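Local coordinates for protein D-alanyl-D-alanine carboxypeptidase (Enterococcus faecalis V583, PDB 5ZHW) that removes the C-terminal D-alanine from peptidoglycan pentapeptides ending in D-alanyl-D-alanine, as a metal-dependent carboxypeptidase linked to antibiotic resistance, at residues R68-I73 / L142-D147; E159-L164 / N189-Y194. All blocks are in the same frame, centred on the assembly; numbering follows the deposited sequence.

Contact 1 (R68-I73 / L142-D147); sequences RIDIRI and LGLAVD. With CU (copper (II) ion), chain C; DAL (D-alanine), chain E.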
loop_
_atom_site.group_PDB
_atom_site.type_symbol
_atom_site.label_atom_id
_atom_site.label_comp_id
_atom_site.label_asym_id
_atom_site.label_seq_id
_atom_site.Cartn_x
_atom_site.Cartn_y
_atom_site.Cartn_z
ATOM N N ARG A 68 -6.060 -10.174 5.764
ATOM C CA ARG A 68 -6.702 -9.377 6.802
ATOM C C ARG A 68 -6.458 -7.887 6.586
ATOM O O ARG A 68 -5.455 -7.476 5.995
ATOM C CB ARG A 68 -6.237 -9.814 8.188
ATOM C CG ARG A 68 -6.693 -11.222 8.580
ATOM C CD ARG A 68 -6.049 -11.694 9.891
ATOM N NE ARG A 68 -4.617 -11.928 9.727
ATOM C CZ ARG A 68 -3.715 -12.005 10.709
ATOM N NH1 ARG A 68 -4.061 -11.861 11.993
ATOM N NH2 ARG A 68 -2.436 -12.237 10.405
ATOM N N ILE A 69 -7.400 -7.091 7.076
ATOM C CA ILE A 69 -7.346 -5.650 7.000
ATOM C C ILE A 69 -7.883 -5.073 8.301
ATOM O O ILE A 69 -8.654 -5.732 9.017
ATOM C CB ILE A 69 -8.213 -5.100 5.855
ATOM C CG1 ILE A 69 -9.645 -5.649 5.951
ATOM C CG2 ILE A 69 -7.596 -5.441 4.512
ATOM C CD1 ILE A 69 -10.636 -4.947 5.039
ATOM N N ASP A 70 -7.506 -3.823 8.564
ATOM C CA ASP A 70 -8.077 -3.059 9.679
ATOM C C ASP A 70 -9.603 -3.008 9.464
ATOM O O ASP A 70 -10.069 -2.663 8.389
ATOM C CB ASP A 70 -7.456 -1.651 9.686
ATOM C CG ASP A 70 -7.911 -0.800 10.866
ATOM O OD1 ASP A 70 -9.078 -0.879 11.297
ATOM O OD2 ASP A 70 -7.082 -0.039 11.359
ATOM N N ILE A 71 -10.372 -3.409 10.470
ATOM C CA ILE A 71 -11.839 -3.442 10.366
ATOM C C ILE A 71 -12.459 -2.081 10.002
ATOM O O ILE A 71 -13.549 -2.017 9.413
ATOM C CB ILE A 71 -12.472 -3.993 11.676
ATOM C CG1 ILE A 71 -13.963 -4.304 11.450
ATOM C CG2 ILE A 71 -12.249 -3.018 12.847
ATOM C CD1 ILE A 71 -14.599 -5.197 12.501
ATOM N N ARG A 72 -11.759 -0.989 10.333
ATOM C CA ARG A 72 -12.222 0.364 9.998
ATOM C C ARG A 72 -12.261 0.667 8.497
ATOM O O ARG A 72 -13.066 1.476 8.073
ATOM C CB ARG A 72 -11.354 1.404 10.727
ATOM C CG ARG A 72 -11.517 1.348 12.234
ATOM C CD ARG A 72 -10.550 2.281 12.926
ATOM N NE ARG A 72 -9.193 1.738 12.943
ATOM C CZ ARG A 72 -8.184 2.289 13.609
ATOM N NH1 ARG A 72 -8.360 3.404 14.333
ATOM N NH2 ARG A 72 -6.985 1.730 13.551
ATOM N N ILE A 73 -11.400 0.024 7.698
ATOM C CA ILE A 73 -11.380 0.259 6.246
ATOM C C ILE A 73 -12.272 -0.703 5.436
ATOM O O ILE A 73 -12.470 -0.491 4.245
ATOM C CB ILE A 73 -9.931 0.263 5.667
ATOM C CG1 ILE A 73 -9.396 -1.151 5.389
ATOM C CG2 ILE A 73 -8.995 1.051 6.564
ATOM C CD1 ILE A 73 -8.027 -1.162 4.732
ATOM N N LEU A 142 0.126 -1.956 9.588
ATOM C CA LEU A 142 -1.022 -1.237 10.154
ATOM C C LEU A 142 -2.371 -1.882 9.867
ATOM O O LEU A 142 -3.338 -1.601 10.570
ATOM C CB LEU A 142 -1.091 0.159 9.570
ATOM C CG LEU A 142 0.048 1.140 9.830
ATOM C CD1 LEU A 142 -0.033 2.234 8.782
ATOM C CD2 LEU A 142 -0.064 1.711 11.229
ATOM N N GLY A 143 -2.464 -2.675 8.802
ATOM C CA GLY A 143 -3.754 -3.109 8.290
ATOM C C GLY A 143 -4.449 -2.010 7.493
ATOM O O GLY A 143 -5.614 -2.153 7.174
ATOM N N LEU A 144 -3.745 -0.918 7.176
ATOM C CA LEU A 144 -4.309 0.186 6.425
ATOM C C LEU A 144 -3.953 0.136 4.954
ATOM O O LEU A 144 -4.473 0.943 4.188
ATOM C CB LEU A 144 -3.858 1.540 7.022
ATOM C CG LEU A 144 -4.473 1.920 8.377
ATOM C CD1 LEU A 144 -4.040 3.322 8.801
ATOM C CD2 LEU A 144 -5.988 1.835 8.326
ATOM N N ALA A 145 -3.078 -0.788 4.558
ATOM C CA ALA A 145 -2.601 -0.872 3.172
ATOM C C ALA A 145 -2.985 -2.218 2.564
ATOM O O ALA A 145 -2.914 -3.253 3.229
ATOM C CB ALA A 145 -1.088 -0.712 3.121
ATOM N N VAL A 146 -3.382 -2.186 1.304
ATOM C CA VAL A 146 -3.611 -3.399 0.523
ATOM C C VAL A 146 -2.840 -3.321 -0.777
ATOM O O VAL A 146 -2.752 -2.239 -1.382
ATOM C CB VAL A 146 -5.104 -3.645 0.223
ATOM C CG1 VAL A 146 -5.838 -4.051 1.498
ATOM C CG2 VAL A 146 -5.772 -2.452 -0.401
ATOM N N ASP A 147 -2.250 -4.456 -1.173
ATOM C CA ASP A 147 -1.714 -4.628 -2.501
ATOM C C ASP A 147 -2.809 -5.261 -3.311
ATOM O O ASP A 147 -3.291 -6.343 -2.980
ATOM C CB ASP A 147 -0.477 -5.517 -2.521
ATOM C CG ASP A 147 0.685 -4.909 -1.793
ATOM O OD1 ASP A 147 0.755 -3.669 -1.667
ATOM O OD2 ASP A 147 1.528 -5.674 -1.320
HETATM CU CU CU C . 2.147 -3.009 -0.514
HETATM N N DAL E . 5.934 -5.949 -0.955
HETATM C CA DAL E . 5.442 -4.930 -1.911
HETATM C CB DAL E . 6.470 -4.588 -3.007
HETATM C C DAL E . 4.967 -3.653 -1.182
HETATM O O DAL E . 3.854 -3.210 -1.447
HETATM O O HOH W 1 -4.566 0.555 11.566
#

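Contact 2 (E159-L164 / N189-Y194); sequences EVYRWL and NEPWHY. With CU (copper (II) ion), chain C; DAL (D-alanine), chain E; DAL (D-alanine), chain D.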
loop_
_atom_site.group_PDB
_atom_site.type_symbol
_atom_site.label_atom_id
_atom_site.label_comp_id
_atom_site.label_asym_id
_atom_site.label_seq_id
_atom_site.Cartn_x
_atom_site.Cartn_y
_atom_site.Cartn_z
ATOM N N GLU A 159 -5.163 -2.833 -16.373
ATOM C CA GLU A 159 -6.550 -2.361 -16.304
ATOM C C GLU A 159 -6.974 -2.074 -14.854
ATOM O O GLU A 159 -7.694 -1.107 -14.606
ATOM C CB GLU A 159 -7.519 -3.369 -16.943
ATOM C CG GLU A 159 -7.318 -3.518 -18.449
ATOM C CD GLU A 159 -7.961 -4.762 -19.070
ATOM O OE1 GLU A 159 -8.309 -5.736 -18.348
ATOM O OE2 GLU A 159 -8.103 -4.762 -20.320
ATOM N N VAL A 160 -6.530 -2.915 -13.916
ATOM C CA VAL A 160 -6.790 -2.686 -12.492
ATOM C C VAL A 160 -6.010 -1.471 -11.966
ATOM O O VAL A 160 -6.572 -0.629 -11.280
ATOM C CB VAL A 160 -6.518 -3.957 -11.649
ATOM C CG1 VAL A 160 -6.547 -3.656 -10.148
ATOM C CG2 VAL A 160 -7.564 -5.019 -11.981
ATOM N N TYR A 161 -4.736 -1.386 -12.306
ATOM C CA TYR A 161 -3.878 -0.296 -11.847
ATOM C C TYR A 161 -4.372 1.051 -12.363
ATOM O O TYR A 161 -4.417 2.008 -11.601
ATOM C CB TYR A 161 -2.411 -0.511 -12.248
ATOM C CG TYR A 161 -1.798 -1.800 -11.736
ATOM C CD1 TYR A 161 -2.229 -2.384 -10.533
ATOM C CD2 TYR A 161 -0.769 -2.439 -12.437
ATOM C CE1 TYR A 161 -1.680 -3.564 -10.070
ATOM C CE2 TYR A 161 -0.193 -3.625 -11.960
ATOM C CZ TYR A 161 -0.664 -4.185 -10.778
ATOM O OH TYR A 161 -0.149 -5.347 -10.251
ATOM N N ARG A 162 -4.777 1.100 -13.634
ATOM C CA ARG A 162 -5.385 2.298 -14.221
ATOM C C ARG A 162 -6.692 2.669 -13.535
ATOM O O ARG A 162 -6.894 3.822 -13.169
ATOM C CB ARG A 162 -5.633 2.104 -15.725
ATOM C CG ARG A 162 -6.059 3.373 -16.441
ATOM C CD ARG A 162 -5.932 3.261 -17.956
ATOM N NE ARG A 162 -7.066 2.553 -18.566
ATOM C CZ ARG A 162 -7.050 1.303 -19.053
ATOM N NH1 ARG A 162 -5.954 0.535 -19.019
ATOM N NH2 ARG A 162 -8.168 0.802 -19.578
ATOM N N TRP A 163 -7.591 1.698 -13.365
ATOM C CA TRP A 163 -8.864 1.985 -12.724
ATOM C C TRP A 163 -8.644 2.554 -11.295
ATOM O O TRP A 163 -9.282 3.532 -10.898
ATOM C CB TRP A 163 -9.772 0.744 -12.699
ATOM C CG TRP A 163 -11.129 1.066 -12.218
ATOM C CD1 TRP A 163 -12.208 1.405 -12.983
ATOM C CD2 TRP A 163 -11.566 1.121 -10.866
ATOM N NE1 TRP A 163 -13.292 1.645 -12.194
ATOM C CE2 TRP A 163 -12.928 1.495 -10.885
ATOM C CE3 TRP A 163 -10.948 0.876 -9.632
ATOM C CZ2 TRP A 163 -13.685 1.654 -9.715
ATOM C CZ3 TRP A 163 -11.706 1.045 -8.466
ATOM C CH2 TRP A 163 -13.060 1.427 -8.520
ATOM N N LEU A 164 -7.750 1.925 -10.531
ATOM C CA LEU A 164 -7.474 2.361 -9.170
ATOM C C LEU A 164 -6.914 3.794 -9.141
ATOM O O LEU A 164 -7.373 4.649 -8.357
ATOM C CB LEU A 164 -6.492 1.414 -8.482
ATOM C CG LEU A 164 -7.012 0.003 -8.156
ATOM C CD1 LEU A 164 -5.860 -0.966 -7.976
ATOM C CD2 LEU A 164 -7.932 -0.000 -6.941
ATOM N N ASN A 189 7.939 2.831 -7.904
ATOM C CA ASN A 189 6.611 2.800 -8.471
ATOM C C ASN A 189 6.004 1.448 -8.124
ATOM O O ASN A 189 6.490 0.416 -8.571
ATOM C CB ASN A 189 6.674 3.020 -9.994
ATOM C CG ASN A 189 5.300 3.013 -10.657
ATOM O OD1 ASN A 189 4.269 3.256 -10.027
ATOM N ND2 ASN A 189 5.289 2.744 -11.957
ATOM N N GLU A 190 4.988 1.472 -7.266
ATOM C CA GLU A 190 4.244 0.288 -6.858
ATOM C C GLU A 190 2.756 0.542 -7.137
ATOM O O GLU A 190 2.005 0.956 -6.222
ATOM C CB GLU A 190 4.498 0.017 -5.386
ATOM C CG GLU A 190 5.943 -0.370 -5.133
ATOM C CD GLU A 190 6.224 -0.750 -3.689
ATOM O OE1 GLU A 190 5.322 -0.638 -2.821
ATOM O OE2 GLU A 190 7.365 -1.171 -3.442
ATOM N N PRO A 191 2.331 0.350 -8.416
ATOM C CA PRO A 191 0.944 0.671 -8.812
ATOM C C PRO A 191 -0.110 -0.217 -8.170
ATOM O O PRO A 191 -1.281 0.072 -8.305
ATOM C CB PRO A 191 0.944 0.521 -10.354
ATOM C CG PRO A 191 2.143 -0.322 -10.665
ATOM C CD PRO A 191 3.147 -0.099 -9.566
ATOM N N TRP A 192 0.319 -1.282 -7.491
ATOM C CA TRP A 192 -0.551 -2.150 -6.680
ATOM C C TRP A 192 -0.813 -1.689 -5.219
ATOM O O TRP A 192 -1.774 -2.132 -4.614
ATOM C CB TRP A 192 0.015 -3.581 -6.649
ATOM C CG TRP A 192 1.429 -3.612 -6.222
ATOM C CD1 TRP A 192 1.889 -3.559 -4.960
ATOM C CD2 TRP A 192 2.583 -3.634 -7.074
ATOM N NE1 TRP A 192 3.252 -3.555 -4.955
ATOM C CE2 TRP A 192 3.706 -3.602 -6.245
ATOM C CE3 TRP A 192 2.768 -3.684 -8.456
ATOM C CZ2 TRP A 192 5.019 -3.629 -6.754
ATOM C CZ3 TRP A 192 4.070 -3.708 -8.963
ATOM C CH2 TRP A 192 5.173 -3.681 -8.110
ATOM N N HIS A 193 0.019 -0.822 -4.655
ATOM C CA HIS A 193 -0.056 -0.521 -3.209
ATOM C C HIS A 193 -0.937 0.701 -2.924
ATOM O O HIS A 193 -0.574 1.839 -3.246
ATOM C CB HIS A 193 1.336 -0.327 -2.630
ATOM C CG HIS A 193 1.365 -0.121 -1.142
ATOM N ND1 HIS A 193 1.891 -1.052 -0.270
ATOM C CD2 HIS A 193 0.988 0.937 -0.379
ATOM C CE1 HIS A 193 1.818 -0.575 0.963
ATOM N NE2 HIS A 193 1.274 0.630 0.923
ATOM N N TYR A 194 -2.072 0.431 -2.290
ATOM C CA TYR A 194 -3.073 1.429 -1.944
ATOM C C TYR A 194 -3.235 1.548 -0.420
ATOM O O TYR A 194 -3.277 0.534 0.282
ATOM C CB TYR A 194 -4.397 1.124 -2.677
ATOM C CG TYR A 194 -4.275 1.652 -4.068
ATOM C CD1 TYR A 194 -3.562 0.951 -5.059
ATOM C CD2 TYR A 194 -4.740 2.914 -4.373
ATOM C CE1 TYR A 194 -3.378 1.496 -6.326
ATOM C CE2 TYR A 194 -4.555 3.462 -5.623
ATOM C CZ TYR A 194 -3.881 2.759 -6.603
ATOM O OH TYR A 194 -3.745 3.375 -7.828
HETATM CU CU CU C . 2.147 -3.009 -0.514
HETATM N N DAL E . 5.934 -5.949 -0.955
HETATM C CA DAL E . 5.442 -4.930 -1.911
HETATM C CB DAL E . 6.470 -4.588 -3.007
HETATM C C DAL E . 4.967 -3.653 -1.182
HETATM O O DAL E . 3.854 -3.210 -1.447
HETATM N N DAL D . 5.858 -3.113 -0.294
HETATM C CA DAL D . 5.627 -1.885 0.535
HETATM C CB DAL D . 6.656 -0.766 0.217
HETATM C C DAL D . 5.792 -2.257 2.011
HETATM O O DAL D . 6.684 -3.011 2.299
HETATM O OXT DAL D . 5.071 -1.702 2.831
HETATM O O HOH W 2 -2.308 2.124 -9.628
#

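Contact 1 (R68-I73 / L142-D147)
Asp70 and Gly143 illustrate how a glycine lets two backbones meet closely, with their CA atoms 4.5 Å apart. Asp70 N donates to Gly143 O over 2.9 Å in a nearly straight bond (164° at the hydrogen), and Asp70 CB lies 3.2 Å from the same oxygen. Gly143 has positive phi and presents no side chain to Asp70, leaving the approach clear.

Apolar groups close in beside this bond. Ile73 lays CD1 against Gly143 O and presses CG2 on Leu144 CD2 at 3.6 Å, the two side chains crossing at a slant. The Leu144 side chain lies beside that of Asp70, pointing the same way, its CD2 near OD2, while Ile69 CG2 meets Val146 CG1 at 3.8 Å. On the polar side, a water donates both to Asp70 OD2 and to Leu142 O, bridging the two segments.

A second shell fixes that carboxylate. With CG swung opposite the backbone N (chi1 -176°), Asp70 OD1 accepts from Arg72 N in an Asx turn. Arg72 also grips the carboxylate side-on, NE to OD1 and NH2 to OD2, the latter at 2.8 Å, which holds the group against rotation.

Farther along, Asp147 OD1 binds a copper ion, here in the site of the zinc cofactor, at 1.9 Å together with His140, His193 and a D-alanine oxygen, and Asp147 OD2 forms a salt bridge with Arg98. Ser138, His140, Gly143, Ala145 and Asp147 together match the SxHxxGxAxD signature of the M15 D-alanyl-D-alanine peptidases, in which a tight glycine bend leads into the metal-binding strand.

Contact 2 (E159-L164 / N189-Y194)
Tyr161 and Pro191 mark the closest approach of the two backbones, CA to CA 5.8 Å, where helix 157-167 passes a type I turn running from Glu190 to His193. Side chains and a bridging water do most of the joining. Pro191 CB sits over one face of the Tyr161 ring, 4.2 Å from its centroid and 26° off the normal, a CH-pi contact. Farther out along the Tyr161 ring, Tyr161 CE1 touches Trp192 CB at 3.8 Å, and Tyr161 OH comes equally near to Trp192 CE3; the two side chains lie alongside each other. Trp192 CG stands between its backbone N and carbonyl carbon (chi1 53°), which folds the indole back over the turn, with Pro191 CD and Glu190 CA against one face.

One turn later in the helix, Leu164 CB packs on the phenol end of Tyr194, 3.4 Å from OH. That hydroxyl donates to a water at 2.6 Å, which in turn donates to Tyr161 O and Pro191 O. A single water thus links both backbones and the Tyr194 hydroxyl.

The far side of the turn serves the active site: His193 ND1 binds the copper ion at 2.0 Å, Glu190, the inferred proton donor/acceptor, brings OE1 to 3.3 Å from the oxygen of the chain E D-alanine, and the Trp192 ring meets that oxygen at its edge. His193 NE2 is hydrogen-bonded to Glu139 OE1. Around this, Leu164 also reaches Ile148 of strand 145-150 and Leu80 of helix 74-86, while Pro191 and Tyr194 touch Arg175 of strand 173-175.

In the fold
The two contacts come in series along the chain, contact 1 closing before contact 2 opens, and their centres lie 16 Å apart. They share one antiparallel sheet, in which strand 145-150 of contact 1 pairs with strand 193-196 of contact 2; Val146 O and Tyr194 N probably form a hydrogen bond there. Contact 1 ties the entry to strand 145-150 to the separate hairpin of strands 60-62 and 68-70, whereas contact 2 sets helix 157-167, which follows that strand, against the turn before strand 193-196. Asp147 and His193, on the neighbouring strands these contacts reach, bind one metal ion, illustrating how distant sequence segments build a single peptidase site.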